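Local coordinates for protein probable glutamine synthetase (Pseudomonas aeruginosa, PDB 4HPP) that is a probable member of the glutamine synthetase family that binds a magnesium ion and glutamic acid in its catalytic domain, at residues A128-E133 against A197-A202; E173-L178 against E187-P192; G234-L239 against N330-P335; A279-T284 against R334-T339. One frame throughout, in Å; residues are numbered along the deposited sequence.

Contact 1 of 4, residues A128-E133 against A197-A202; sequences AAFEHE and AAADRA. With MG (magnesium ion), chain B; GLU (glutamic acid), chain D.
Ala198 begins the contact on the helix side: its CB rests on the carbonyl oxygen of Ala128 (3.4 Å) and beside Ala128 CB, 3.9 Å away. Methyl groups this small let helix 196-216 lie close against strand 124-137, their local axes 7.7 Å apart and nearly parallel at 14°. Ala199 follows with its CA 3.8 Å from Phe130 CE2, a lighter touch. One turn after Ala198, Ala202 puts its CB over a face of Phe130, 3.6 Å from the ring centroid, as a CH-pi contact. Phe130 CG is anti to the carbonyl carbon (chi1 -66°), which carries the flat ring toward the helix. Ala202 CA also meets the edge of His132 at CE1, 3.5 Å away. Pointing away from the helix, Glu133 binds magnesium through OE2 (2.2 Å) and accepts a hydrogen bond from the amine N of the bound glutamic acid at OE1. The chemistry is thus divided: mostly apolar contacts, with His132 the polar exception, back the strand toward the helix, while carboxylate and metal lie beyond it.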
loop_
_atom_site.group_PDB
_atom_site.type_symbol
_atom_site.label_atom_id
_atom_site.label_comp_id
_atom_site.label_asym_id
_atom_site.label_seq_id
_atom_site.Cartn_x
_atom_site.Cartn_y
_atom_site.Cartn_z
ATOM N N ALA A 128 -45.418 3.486 -21.371
ATOM C CA ALA A 128 -44.392 2.492 -21.634
ATOM C C ALA A 128 -43.315 2.430 -20.562
ATOM O O ALA A 128 -43.046 3.405 -19.832
ATOM C CB ALA A 128 -43.752 2.693 -23.014
ATOM N N ALA A 129 -42.695 1.256 -20.515
ATOM C CA ALA A 129 -41.532 0.996 -19.675
ATOM C C ALA A 129 -40.584 0.015 -20.404
ATOM O O ALA A 129 -41.018 -0.983 -20.995
ATOM C CB ALA A 129 -41.955 0.489 -18.300
ATOM N N PHE A 130 -39.310 0.392 -20.436
ATOM C CA PHE A 130 -38.209 -0.428 -20.958
ATOM C C PHE A 130 -37.541 -1.229 -19.804
ATOM O O PHE A 130 -37.228 -0.657 -18.744
ATOM C CB PHE A 130 -37.149 0.456 -21.578
ATOM C CG PHE A 130 -37.571 1.203 -22.791
ATOM C CD1 PHE A 130 -37.135 0.783 -24.069
ATOM C CD2 PHE A 130 -38.326 2.369 -22.683
ATOM C CE1 PHE A 130 -37.450 1.509 -25.227
ATOM C CE2 PHE A 130 -38.660 3.089 -23.831
ATOM C CZ PHE A 130 -38.221 2.674 -25.114
ATOM N N GLU A 131 -37.334 -2.534 -20.016
ATOM C CA GLU A 131 -36.664 -3.373 -19.043
ATOM C C GLU A 131 -35.294 -3.589 -19.631
ATOM O O GLU A 131 -35.178 -3.875 -20.832
ATOM C CB GLU A 131 -37.355 -4.732 -18.875
ATOM C CG GLU A 131 -38.740 -4.754 -18.194
ATOM C CD GLU A 131 -39.270 -6.198 -17.971
ATOM O OE1 GLU A 131 -40.251 -6.330 -17.216
ATOM O OE2 GLU A 131 -38.711 -7.211 -18.512
ATOM N N HIS A 132 -34.268 -3.465 -18.787
ATOM C CA HIS A 132 -32.910 -3.477 -19.230
ATOM C C HIS A 132 -32.111 -4.558 -18.578
ATOM O O HIS A 132 -32.194 -4.722 -17.352
ATOM C CB HIS A 132 -32.282 -2.145 -18.945
ATOM C CG HIS A 132 -32.776 -1.016 -19.851
ATOM N ND1 HIS A 132 -33.589 -0.012 -19.400
ATOM C CD2 HIS A 132 -32.465 -0.703 -21.177
ATOM C CE1 HIS A 132 -33.809 0.866 -20.399
ATOM N NE2 HIS A 132 -33.126 0.436 -21.487
ATOM N N GLU A 133 -31.348 -5.328 -19.382
ATOM C CA GLU A 133 -30.447 -6.302 -18.820
ATOM C C GLU A 133 -28.993 -5.907 -19.168
ATOM O O GLU A 133 -28.724 -5.306 -20.222
ATOM C CB GLU A 133 -30.797 -7.697 -19.277
ATOM C CG GLU A 133 -32.067 -8.280 -18.663
ATOM C CD GLU A 133 -32.575 -9.495 -19.444
ATOM O OE1 GLU A 133 -32.068 -9.756 -20.580
ATOM O OE2 GLU A 133 -33.505 -10.185 -18.930
ATOM N N ALA A 197 -41.140 10.853 -22.139
ATOM C CA ALA A 197 -40.535 10.588 -20.845
ATOM C C ALA A 197 -40.182 9.088 -20.723
ATOM O O ALA A 197 -39.157 8.742 -20.140
ATOM C CB ALA A 197 -41.423 11.086 -19.688
ATOM N N ALA A 198 -40.984 8.207 -21.327
ATOM C CA ALA A 198 -40.725 6.753 -21.263
ATOM C C ALA A 198 -39.386 6.398 -21.944
ATOM O O ALA A 198 -38.549 5.758 -21.312
ATOM C CB ALA A 198 -41.896 5.948 -21.836
ATOM N N ALA A 199 -39.156 6.889 -23.166
ATOM C CA ALA A 199 -37.819 6.787 -23.807
ATOM C C ALA A 199 -36.671 7.537 -23.084
ATOM O O ALA A 199 -35.544 7.013 -22.986
ATOM C CB ALA A 199 -37.884 7.188 -25.266
ATOM N N ASP A 200 -36.949 8.732 -22.552
ATOM C CA ASP A 200 -35.934 9.417 -21.715
ATOM C C ASP A 200 -35.498 8.511 -20.567
ATOM O O ASP A 200 -34.277 8.382 -20.272
ATOM C CB ASP A 200 -36.438 10.745 -21.173
ATOM C CG ASP A 200 -36.730 11.760 -22.276
ATOM O OD1 ASP A 200 -37.228 12.855 -21.937
ATOM O OD2 ASP A 200 -36.479 11.466 -23.477
ATOM N N ARG A 201 -36.486 7.844 -19.965
ATOM C CA ARG A 201 -36.195 6.894 -18.863
ATOM C C ARG A 201 -35.241 5.777 -19.353
ATOM O O ARG A 201 -34.224 5.481 -18.702
ATOM C CB ARG A 201 -37.484 6.361 -18.259
ATOM C CG ARG A 201 -37.368 5.544 -16.994
ATOM C CD ARG A 201 -38.719 5.566 -16.281
ATOM N NE ARG A 201 -38.954 6.898 -15.684
ATOM C CZ ARG A 201 -39.948 7.265 -14.863
ATOM N NH1 ARG A 201 -40.885 6.436 -14.470
ATOM N NH2 ARG A 201 -39.975 8.504 -14.426
ATOM N N ALA A 202 -35.520 5.231 -20.528
ATOM C CA ALA A 202 -34.679 4.170 -21.023
ATOM C C ALA A 202 -33.256 4.731 -21.097
ATOM O O ALA A 202 -32.335 4.134 -20.573
ATOM C CB ALA A 202 -35.176 3.700 -22.357
HETATM MG MG MG B . -35.375 -10.400 -17.851
HETATM N N GLU D . -32.039 -12.265 -21.739
HETATM C CA GLU D . -33.287 -12.444 -22.584
HETATM C C GLU D . -33.374 -11.572 -23.858
HETATM O O GLU D . -32.412 -11.424 -24.602
HETATM C CB GLU D . -34.531 -12.214 -21.736
HETATM C CG GLU D . -34.771 -13.294 -20.718
HETATM C CD GLU D . -35.864 -12.932 -19.766
HETATM O OE1 GLU D . -36.896 -13.619 -19.817
HETATM O OE2 GLU D . -35.698 -11.961 -18.988
HETATM O OXT GLU D . -34.406 -10.974 -24.181
#

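Contact 2 of 4, residues E173-L178 against E187-P192; sequences EPEMFL and EVTCRP. With MG (magnesium ion), chain B.
A beta hairpin of strands 174-179 and 185-194, carrying one ligand of the magnesium site, pairs Leu178 with Glu187 in antiparallel register. Each backbone N of that pair bonds to the other's carbonyl oxygen, both at 2.9 Å. Further along, Glu175 and Met176 both face Thr189 in a classic beta bulge: Thr189 O accepts from Glu175 N at 2.9 Å and weakly from Met176 N. Phe177 and Val188 share the face covered by helix 159-169, where apolar chains suit the buried setting. Leu178 and Glu187 lie side by side on the other face; Glu187 is extended, CG anti to its N (chi1 -170°), and its OE2 reaches the magnesium ion at 2.5 Å, with Glu133 and Glu180 as companion ligands. Phe177 O is hydrogen-bonded to Ser25 of a neighbouring subunit. At the more exposed end Glu173 is shared between two arginines, OE1 with Arg201 and OE2 with Arg191. The Arg191 guanidinium stands 87° to the carboxylate, and its NE and NH2, each 3.0 Å from OE2, approach over the same carboxylate face.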
loop_
_atom_site.group_PDB
_atom_site.type_symbol
_atom_site.label_atom_id
_atom_site.label_comp_id
_atom_site.label_asym_id
_atom_site.label_seq_id
_atom_site.Cartn_x
_atom_site.Cartn_y
_atom_site.Cartn_z
ATOM N N GLU A 173 -37.833 6.401 -11.015
ATOM C CA GLU A 173 -38.704 5.445 -10.287
ATOM C C GLU A 173 -38.223 3.975 -10.382
ATOM O O GLU A 173 -38.957 3.059 -10.779
ATOM C CB GLU A 173 -40.147 5.598 -10.737
ATOM C CG GLU A 173 -40.672 7.031 -10.564
ATOM C CD GLU A 173 -42.075 7.194 -11.091
ATOM O OE1 GLU A 173 -42.271 7.084 -12.352
ATOM O OE2 GLU A 173 -42.983 7.420 -10.247
ATOM N N PRO A 174 -36.973 3.728 -9.991
ATOM C CA PRO A 174 -36.565 2.330 -9.979
ATOM C C PRO A 174 -37.618 1.473 -9.210
ATOM O O PRO A 174 -38.263 1.957 -8.287
ATOM C CB PRO A 174 -35.234 2.388 -9.240
ATOM C CG PRO A 174 -35.325 3.631 -8.376
ATOM C CD PRO A 174 -36.061 4.593 -9.232
ATOM N N GLU A 175 -37.801 0.220 -9.567
ATOM C CA GLU A 175 -38.737 -0.589 -8.819
ATOM C C GLU A 175 -38.274 -2.050 -8.538
ATOM O O GLU A 175 -38.623 -2.595 -7.510
ATOM C CB GLU A 175 -40.114 -0.541 -9.507
ATOM C CG GLU A 175 -40.675 -1.864 -10.037
ATOM C CD GLU A 175 -41.887 -1.669 -10.968
ATOM O OE1 GLU A 175 -41.934 -2.270 -12.088
ATOM O OE2 GLU A 175 -42.780 -0.886 -10.580
ATOM N N MET A 176 -37.489 -2.673 -9.436
ATOM C CA MET A 176 -37.032 -4.051 -9.267
ATOM C C MET A 176 -35.539 -4.114 -9.611
ATOM O O MET A 176 -35.114 -3.462 -10.549
ATOM C CB MET A 176 -37.814 -4.929 -10.213
ATOM C CG MET A 176 -38.399 -6.209 -9.672
ATOM S SD MET A 176 -39.561 -6.022 -8.300
ATOM C CE MET A 176 -39.114 -7.567 -7.522
ATOM N N PHE A 177 -34.737 -4.866 -8.852
ATOM C CA PHE A 177 -33.343 -5.150 -9.226
ATOM C C PHE A 177 -33.151 -6.617 -8.989
ATOM O O PHE A 177 -33.603 -7.142 -7.985
ATOM C CB PHE A 177 -32.305 -4.339 -8.405
ATOM C CG PHE A 177 -30.869 -4.688 -8.731
ATOM C CD1 PHE A 177 -30.154 -3.951 -9.682
ATOM C CD2 PHE A 177 -30.237 -5.758 -8.108
ATOM C CE1 PHE A 177 -28.853 -4.337 -10.045
ATOM C CE2 PHE A 177 -28.928 -6.118 -8.445
ATOM C CZ PHE A 177 -28.237 -5.392 -9.401
ATOM N N LEU A 178 -32.521 -7.308 -9.917
ATOM C CA LEU A 178 -32.418 -8.766 -9.757
ATOM C C LEU A 178 -31.219 -9.323 -10.519
ATOM O O LEU A 178 -30.916 -8.837 -11.606
ATOM C CB LEU A 178 -33.734 -9.409 -10.237
ATOM C CG LEU A 178 -34.323 -9.065 -11.618
ATOM C CD1 LEU A 178 -34.131 -10.216 -12.606
ATOM C CD2 LEU A 178 -35.803 -8.705 -11.546
ATOM N N GLU A 187 -30.680 -7.155 -13.925
ATOM C CA GLU A 187 -31.770 -6.442 -14.541
ATOM C C GLU A 187 -32.347 -5.429 -13.557
ATOM O O GLU A 187 -32.592 -5.724 -12.383
ATOM C CB GLU A 187 -32.844 -7.401 -15.006
ATOM C CG GLU A 187 -33.901 -6.731 -15.891
ATOM C CD GLU A 187 -35.086 -7.639 -16.248
ATOM O OE1 GLU A 187 -36.040 -7.169 -16.905
ATOM O OE2 GLU A 187 -35.075 -8.827 -15.905
ATOM N N VAL A 188 -32.534 -4.222 -14.050
ATOM C CA VAL A 188 -33.283 -3.243 -13.307
ATOM C C VAL A 188 -34.511 -2.767 -14.126
ATOM O O VAL A 188 -34.430 -2.594 -15.347
ATOM C CB VAL A 188 -32.392 -2.106 -12.801
ATOM C CG1 VAL A 188 -31.643 -1.429 -13.948
ATOM C CG2 VAL A 188 -33.232 -1.101 -12.016
ATOM N N THR A 189 -35.652 -2.645 -13.450
ATOM C CA THR A 189 -36.891 -2.256 -14.085
ATOM C C THR A 189 -37.375 -1.019 -13.321
ATOM O O THR A 189 -37.028 -0.773 -12.132
ATOM C CB THR A 189 -37.978 -3.359 -14.026
ATOM O OG1 THR A 189 -38.206 -3.692 -12.674
ATOM C CG2 THR A 189 -37.610 -4.652 -14.712
ATOM N N CYS A 190 -38.174 -0.229 -14.012
ATOM C CA CYS A 190 -38.721 0.968 -13.437
ATOM C C CYS A 190 -40.199 1.076 -13.734
ATOM O O CYS A 190 -40.749 0.324 -14.555
ATOM C CB CYS A 190 -38.017 2.183 -14.007
ATOM S SG CYS A 190 -36.280 2.278 -13.559
ATOM N N ARG A 191 -40.829 2.052 -13.079
ATOM C CA ARG A 191 -42.231 2.297 -13.251
ATOM C C ARG A 191 -42.483 2.856 -14.664
ATOM O O ARG A 191 -41.678 3.578 -15.199
ATOM C CB ARG A 191 -42.669 3.234 -12.128
ATOM C CG ARG A 191 -42.805 2.496 -10.778
ATOM C CD ARG A 191 -43.345 3.346 -9.625
ATOM N NE ARG A 191 -43.922 4.617 -10.113
ATOM C CZ ARG A 191 -45.079 4.758 -10.788
ATOM N NH1 ARG A 191 -45.842 3.688 -11.077
ATOM N NH2 ARG A 191 -45.466 5.986 -11.190
ATOM N N PRO A 192 -43.617 2.547 -15.282
ATOM C CA PRO A 192 -43.861 3.113 -16.640
ATOM C C PRO A 192 -43.902 4.664 -16.683
ATOM O O PRO A 192 -44.122 5.293 -15.650
ATOM C CB PRO A 192 -45.261 2.592 -16.955
ATOM C CG PRO A 192 -45.650 1.638 -15.839
ATOM C CD PRO A 192 -44.849 2.035 -14.650
HETATM MG MG MG B . -35.375 -10.400 -17.851
#

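Contact 3 of 4, residues G234-L239 against N330-P335; sequences GVHLHL and NLEFRP. With GLU (glutamic acid), chain D.
The His236 ring has Arg334 NE over one face and the alpha-carboxylate of the bound glutamic acid at its edge, where NE2 donates to OXT over 3.0 Å. His236 CG is anti to the carbonyl carbon (chi1 -62°), which sets the ring beside Arg334. The guanidinium of Arg334 in turn lies with one face toward His236 NE2, the two planes inclined by 42°, a loose overlap and not a parallel stack. At the guanidinium edge are Glu332 OE2, held by a weak salt bridge from NE, and, farther off, OE1 of the ligand. Glu332 OE2 has a stronger partner in Arg313, while its OE1 accepts from a water, 2.6 Å away, that also bonds to His236 ND1; the ring thus has a polar partner on each nitrogen, which should fix its rotation. His238 receives Asn330 OD1 at its edge, in the ring plane: ND1 donates at 2.8 Å, with the amide turned 88° from the ring. These groups project from two antiparallel neighbours in the catalytic-domain sheet, strands 235-243 and 330-336. Leu237 pairs with Phe333 and Leu239 with Leu331. These four apolar side chains occupy the face opposite His238 and Glu332, and Phe333 and Leu239 pack there on helix 261-281.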
loop_
_atom_site.group_PDB
_atom_site.type_symbol
_atom_site.label_atom_id
_atom_site.label_comp_id
_atom_site.label_asym_id
_atom_site.label_seq_id
_atom_site.Cartn_x
_atom_site.Cartn_y
_atom_site.Cartn_z
ATOM N N GLY A 234 -31.307 -8.611 -23.354
ATOM C CA GLY A 234 -32.471 -8.063 -24.029
ATOM C C GLY A 234 -32.875 -6.706 -23.469
ATOM O O GLY A 234 -32.343 -6.261 -22.465
ATOM N N VAL A 235 -33.780 -6.040 -24.180
ATOM C CA VAL A 235 -34.485 -4.877 -23.734
ATOM C C VAL A 235 -35.924 -5.245 -24.071
ATOM O O VAL A 235 -36.183 -5.688 -25.165
ATOM C CB VAL A 235 -34.062 -3.600 -24.496
ATOM C CG1 VAL A 235 -35.126 -2.480 -24.376
ATOM C CG2 VAL A 235 -32.723 -3.065 -23.997
ATOM N N HIS A 236 -36.855 -5.069 -23.144
ATOM C CA HIS A 236 -38.257 -5.360 -23.431
ATOM C C HIS A 236 -39.076 -4.153 -23.190
ATOM O O HIS A 236 -38.944 -3.478 -22.175
ATOM C CB HIS A 236 -38.820 -6.497 -22.579
ATOM C CG HIS A 236 -38.138 -7.819 -22.781
ATOM N ND1 HIS A 236 -38.119 -8.768 -21.820
ATOM C CD2 HIS A 236 -37.399 -8.337 -23.868
ATOM C CE1 HIS A 236 -37.410 -9.849 -22.268
ATOM N NE2 HIS A 236 -36.968 -9.584 -23.510
ATOM N N LEU A 237 -39.985 -3.885 -24.103
ATOM C CA LEU A 237 -40.729 -2.661 -24.019
ATOM C C LEU A 237 -42.146 -3.108 -23.693
ATOM O O LEU A 237 -42.693 -3.873 -24.463
ATOM C CB LEU A 237 -40.628 -1.952 -25.372
ATOM C CG LEU A 237 -41.479 -0.758 -25.713
ATOM C CD1 LEU A 237 -41.299 0.328 -24.655
ATOM C CD2 LEU A 237 -41.063 -0.259 -27.079
ATOM N N HIS A 238 -42.688 -2.682 -22.540
ATOM C CA HIS A 238 -44.105 -2.870 -22.183
ATOM C C HIS A 238 -44.886 -1.669 -22.553
ATOM O O HIS A 238 -44.553 -0.573 -22.135
ATOM C CB HIS A 238 -44.258 -3.057 -20.687
ATOM C CG HIS A 238 -43.623 -4.305 -20.181
ATOM N ND1 HIS A 238 -44.287 -5.495 -20.145
ATOM C CD2 HIS A 238 -42.340 -4.546 -19.715
ATOM C CE1 HIS A 238 -43.470 -6.461 -19.677
ATOM N NE2 HIS A 238 -42.274 -5.878 -19.386
ATOM N N LEU A 239 -45.904 -1.855 -23.373
ATOM C CA LEU A 239 -46.769 -0.748 -23.819
ATOM C C LEU A 239 -48.213 -0.997 -23.456
ATOM O O LEU A 239 -48.731 -2.102 -23.654
ATOM C CB LEU A 239 -46.665 -0.504 -25.303
ATOM C CG LEU A 239 -45.320 0.139 -25.646
ATOM C CD1 LEU A 239 -44.951 -0.097 -27.108
ATOM C CD2 LEU A 239 -45.380 1.617 -25.326
ATOM N N ASN A 330 -50.807 -4.984 -20.398
ATOM C CA ASN A 330 -49.978 -4.381 -21.385
ATOM C C ASN A 330 -49.475 -5.425 -22.359
ATOM O O ASN A 330 -49.733 -6.631 -22.180
ATOM C CB ASN A 330 -48.827 -3.581 -20.719
ATOM C CG ASN A 330 -47.734 -4.470 -20.144
ATOM O OD1 ASN A 330 -46.937 -5.089 -20.886
ATOM N ND2 ASN A 330 -47.669 -4.523 -18.822
ATOM N N LEU A 331 -48.769 -4.943 -23.378
ATOM C CA LEU A 331 -48.100 -5.784 -24.346
ATOM C C LEU A 331 -46.597 -5.502 -24.425
ATOM O O LEU A 331 -46.128 -4.360 -24.614
ATOM C CB LEU A 331 -48.756 -5.607 -25.724
ATOM C CG LEU A 331 -50.193 -6.154 -25.884
ATOM C CD1 LEU A 331 -51.087 -5.162 -26.601
ATOM C CD2 LEU A 331 -50.110 -7.431 -26.680
ATOM N N GLU A 332 -45.861 -6.582 -24.342
ATOM C CA GLU A 332 -44.445 -6.593 -24.336
ATOM C C GLU A 332 -43.850 -7.061 -25.686
ATOM O O GLU A 332 -44.035 -8.226 -26.101
ATOM C CB GLU A 332 -44.024 -7.524 -23.212
ATOM C CG GLU A 332 -42.698 -8.202 -23.425
ATOM C CD GLU A 332 -42.081 -8.668 -22.129
ATOM O OE1 GLU A 332 -41.648 -7.820 -21.309
ATOM O OE2 GLU A 332 -42.008 -9.887 -21.944
ATOM N N PHE A 333 -43.137 -6.124 -26.342
ATOM C CA PHE A 333 -42.290 -6.306 -27.550
ATOM C C PHE A 333 -40.884 -6.770 -27.122
ATOM O O PHE A 333 -40.287 -6.214 -26.199
ATOM C CB PHE A 333 -42.242 -4.965 -28.330
ATOM C CG PHE A 333 -41.408 -4.974 -29.607
ATOM C CD1 PHE A 333 -40.004 -4.904 -29.563
ATOM C CD2 PHE A 333 -42.035 -5.001 -30.868
ATOM C CE1 PHE A 333 -39.238 -4.905 -30.732
ATOM C CE2 PHE A 333 -41.282 -4.991 -32.035
ATOM C CZ PHE A 333 -39.886 -4.931 -31.962
ATOM N N ARG A 334 -40.347 -7.779 -27.798
ATOM C CA ARG A 334 -39.218 -8.498 -27.234
ATOM C C ARG A 334 -37.972 -8.463 -28.090
ATOM O O ARG A 334 -36.861 -8.566 -27.535
ATOM C CB ARG A 334 -39.593 -9.941 -26.853
ATOM C CG ARG A 334 -40.770 -9.997 -25.911
ATOM C CD ARG A 334 -41.085 -11.379 -25.374
ATOM N NE ARG A 334 -40.319 -11.689 -24.175
ATOM C CZ ARG A 334 -39.356 -12.602 -24.142
ATOM N NH1 ARG A 334 -38.686 -12.842 -23.003
ATOM N NH2 ARG A 334 -39.078 -13.283 -25.266
ATOM N N PRO A 335 -38.129 -8.297 -29.424
ATOM C CA PRO A 335 -36.903 -8.283 -30.240
ATOM C C PRO A 335 -36.215 -6.902 -30.223
ATOM O O PRO A 335 -36.091 -6.181 -31.238
ATOM C CB PRO A 335 -37.375 -8.767 -31.621
ATOM C CG PRO A 335 -38.857 -9.011 -31.498
ATOM C CD PRO A 335 -39.335 -8.292 -30.268
HETATM N N GLU D . -32.039 -12.265 -21.739
HETATM C CA GLU D . -33.287 -12.444 -22.584
HETATM C C GLU D . -33.374 -11.572 -23.858
HETATM O O GLU D . -32.412 -11.424 -24.602
HETATM C CB GLU D . -34.531 -12.214 -21.736
HETATM C CG GLU D . -34.771 -13.294 -20.718
HETATM C CD GLU D . -35.864 -12.932 -19.766
HETATM O OE1 GLU D . -36.896 -13.619 -19.817
HETATM O OE2 GLU D . -35.698 -11.961 -18.988
HETATM O OXT GLU D . -34.406 -10.974 -24.181
HETATM O O HOH W 1 -40.010 -9.116 -19.807
#

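Contact 4 of 4, residues A279-T284 against R334-T339; sequences ALTAPT and RPMDAT
Thr281, in the last turn of helix 261-281, meets the 334-339 segment with both its oxygens. Its OG1 lies 2.8 Å from Pro335 O, and Leu277 O is also near the hydroxyl. Its carbonyl O takes a CH contact from Met336 CA at 3.1 Å and a weak hydrogen bond from Asp337 N. The Met336 chain crosses Thr281 at about a right angle, CE ending 3.9 Å from CG2, a flexible apolar arm against a methyl. Next along, Pro283 CD comes within 3.2 Å of Thr339 OG1, and Thr284 and Thr339 reach toward each other tip to tip, their OG1 atoms 3.1 Å apart. Each OG1 sits between its own backbone N and carbonyl carbon (chi1 58° and 63°), turning the two hydroxyls toward each other; Thr284 OG1 is also hydrogen-bonded to Ser287. Pro335 is the centre of an inverse gamma turn, which its restricted phi suits, at the corner where strand 330-336 changes direction. Asp337 follows with an Asx turn: OD2 accepts from Thr339 N at 3.1 Å through its anti lone pair. Farther out, OD1 of Asp337 is held by Ser287, and Tyr416 of helix 410-427 packs on Pro283.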
loop_
_atom_site.group_PDB
_atom_site.type_symbol
_atom_site.label_atom_id
_atom_site.label_comp_id
_atom_site.label_asym_id
_atom_site.label_seq_id
_atom_site.Cartn_x
_atom_site.Cartn_y
_atom_site.Cartn_z
ATOM N N ALA A 279 -34.963 -3.553 -37.956
ATOM C CA ALA A 279 -33.878 -2.709 -38.399
ATOM C C ALA A 279 -33.757 -1.560 -37.423
ATOM O O ALA A 279 -32.685 -0.952 -37.304
ATOM C CB ALA A 279 -34.120 -2.181 -39.819
ATOM N N LEU A 280 -34.854 -1.259 -36.728
ATOM C CA LEU A 280 -34.891 -0.111 -35.806
ATOM C C LEU A 280 -34.948 -0.535 -34.327
ATOM O O LEU A 280 -34.678 0.284 -33.451
ATOM C CB LEU A 280 -36.038 0.876 -36.140
ATOM C CG LEU A 280 -36.208 1.396 -37.592
ATOM C CD1 LEU A 280 -37.659 1.439 -38.028
ATOM C CD2 LEU A 280 -35.553 2.725 -37.876
ATOM N N THR A 281 -35.285 -1.793 -34.027
ATOM C CA THR A 281 -35.303 -2.239 -32.613
ATOM C C THR A 281 -34.239 -3.303 -32.300
ATOM O O THR A 281 -34.014 -3.637 -31.128
ATOM C CB THR A 281 -36.660 -2.801 -32.214
ATOM O OG1 THR A 281 -36.815 -4.065 -32.859
ATOM C CG2 THR A 281 -37.820 -1.867 -32.619
ATOM N N ALA A 282 -33.622 -3.874 -33.341
ATOM C CA ALA A 282 -32.397 -4.692 -33.191
ATOM C C ALA A 282 -31.390 -4.223 -34.246
ATOM O O ALA A 282 -31.081 -4.967 -35.168
ATOM C CB ALA A 282 -32.707 -6.183 -33.339
ATOM N N PRO A 283 -30.872 -2.985 -34.098
ATOM C CA PRO A 283 -30.353 -2.216 -35.200
ATOM C C PRO A 283 -28.881 -2.346 -35.382
ATOM O O PRO A 283 -28.317 -1.573 -36.142
ATOM C CB PRO A 283 -30.617 -0.778 -34.757
ATOM C CG PRO A 283 -30.769 -0.840 -33.269
ATOM C CD PRO A 283 -30.639 -2.269 -32.843
ATOM N N THR A 284 -28.225 -3.249 -34.681
ATOM C CA THR A 284 -26.785 -3.342 -34.958
ATOM C C THR A 284 -26.425 -4.722 -35.455
ATOM O O THR A 284 -27.184 -5.695 -35.262
ATOM C CB THR A 284 -25.885 -3.015 -33.751
ATOM O OG1 THR A 284 -26.193 -3.902 -32.680
ATOM C CG2 THR A 284 -26.075 -1.575 -33.295
ATOM N N ARG A 334 -40.347 -7.779 -27.798
ATOM C CA ARG A 334 -39.218 -8.498 -27.234
ATOM C C ARG A 334 -37.972 -8.463 -28.090
ATOM O O ARG A 334 -36.861 -8.566 -27.535
ATOM C CB ARG A 334 -39.593 -9.941 -26.853
ATOM C CG ARG A 334 -40.770 -9.997 -25.911
ATOM C CD ARG A 334 -41.085 -11.379 -25.374
ATOM N NE ARG A 334 -40.319 -11.689 -24.175
ATOM C CZ ARG A 334 -39.356 -12.602 -24.142
ATOM N NH1 ARG A 334 -38.686 -12.842 -23.003
ATOM N NH2 ARG A 334 -39.078 -13.283 -25.266
ATOM N N PRO A 335 -38.129 -8.297 -29.424
ATOM C CA PRO A 335 -36.903 -8.283 -30.240
ATOM C C PRO A 335 -36.215 -6.902 -30.223
ATOM O O PRO A 335 -36.091 -6.181 -31.238
ATOM C CB PRO A 335 -37.375 -8.767 -31.621
ATOM C CG PRO A 335 -38.857 -9.011 -31.498
ATOM C CD PRO A 335 -39.335 -8.292 -30.268
ATOM N N MET A 336 -35.763 -6.539 -29.026
ATOM C CA MET A 336 -35.214 -5.215 -28.810
ATOM C C MET A 336 -34.023 -5.373 -27.911
ATOM O O MET A 336 -33.997 -6.304 -27.108
ATOM C CB MET A 336 -36.254 -4.297 -28.218
ATOM C CG MET A 336 -35.782 -2.861 -28.225
ATOM S SD MET A 336 -36.929 -1.721 -27.421
ATOM C CE MET A 336 -38.124 -1.340 -28.741
ATOM N N ASP A 337 -33.005 -4.533 -28.116
ATOM C CA ASP A 337 -31.770 -4.594 -27.341
ATOM C C ASP A 337 -31.253 -3.179 -27.045
ATOM O O ASP A 337 -31.881 -2.169 -27.489
ATOM C CB ASP A 337 -30.725 -5.511 -27.988
ATOM C CG ASP A 337 -30.287 -5.064 -29.371
ATOM O OD1 ASP A 337 -30.411 -5.875 -30.327
ATOM O OD2 ASP A 337 -29.769 -3.941 -29.524
ATOM N N ALA A 338 -30.179 -3.063 -26.254
ATOM C CA ALA A 338 -29.737 -1.710 -25.828
ATOM C C ALA A 338 -28.868 -0.942 -26.840
ATOM O O ALA A 338 -28.447 0.195 -26.562
ATOM C CB ALA A 338 -29.056 -1.777 -24.495
ATOM N N THR A 339 -28.574 -1.551 -28.001
ATOM C CA THR A 339 -27.858 -0.847 -29.060
ATOM C C THR A 339 -28.819 0.105 -29.771
ATOM O O THR A 339 -28.404 0.926 -30.593
ATOM C CB THR A 339 -27.224 -1.794 -30.118
ATOM O OG1 THR A 339 -28.258 -2.510 -30.782
ATOM C CG2 THR A 339 -26.301 -2.767 -29.476
#

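All four contacts lie in the catalytic domain and reach one curved, mixed sheet. Along the chain, contact 2 falls between the two segments of contact 1; contacts 3 and 4 come later and both finish on strand 330-336, sharing Arg334 and Pro335. Strand 124-137 of contact 1 sits between strand 185-194 of contact 2 and strand 235-243 of contact 3; the centres of contacts 2 and 3 are each about 10 Å from that of contact 1. Backbone bonds of Ala129 with His238 and Glu131 with His236 join contacts 1 and 3. Contacts 2 and 4 are farthest apart, centres about 20 Å. Magnesium ligands come from contacts 1 and 2 and glutamic acid pocket residues from contacts 1 and 3, so neighbouring strands jointly build the site.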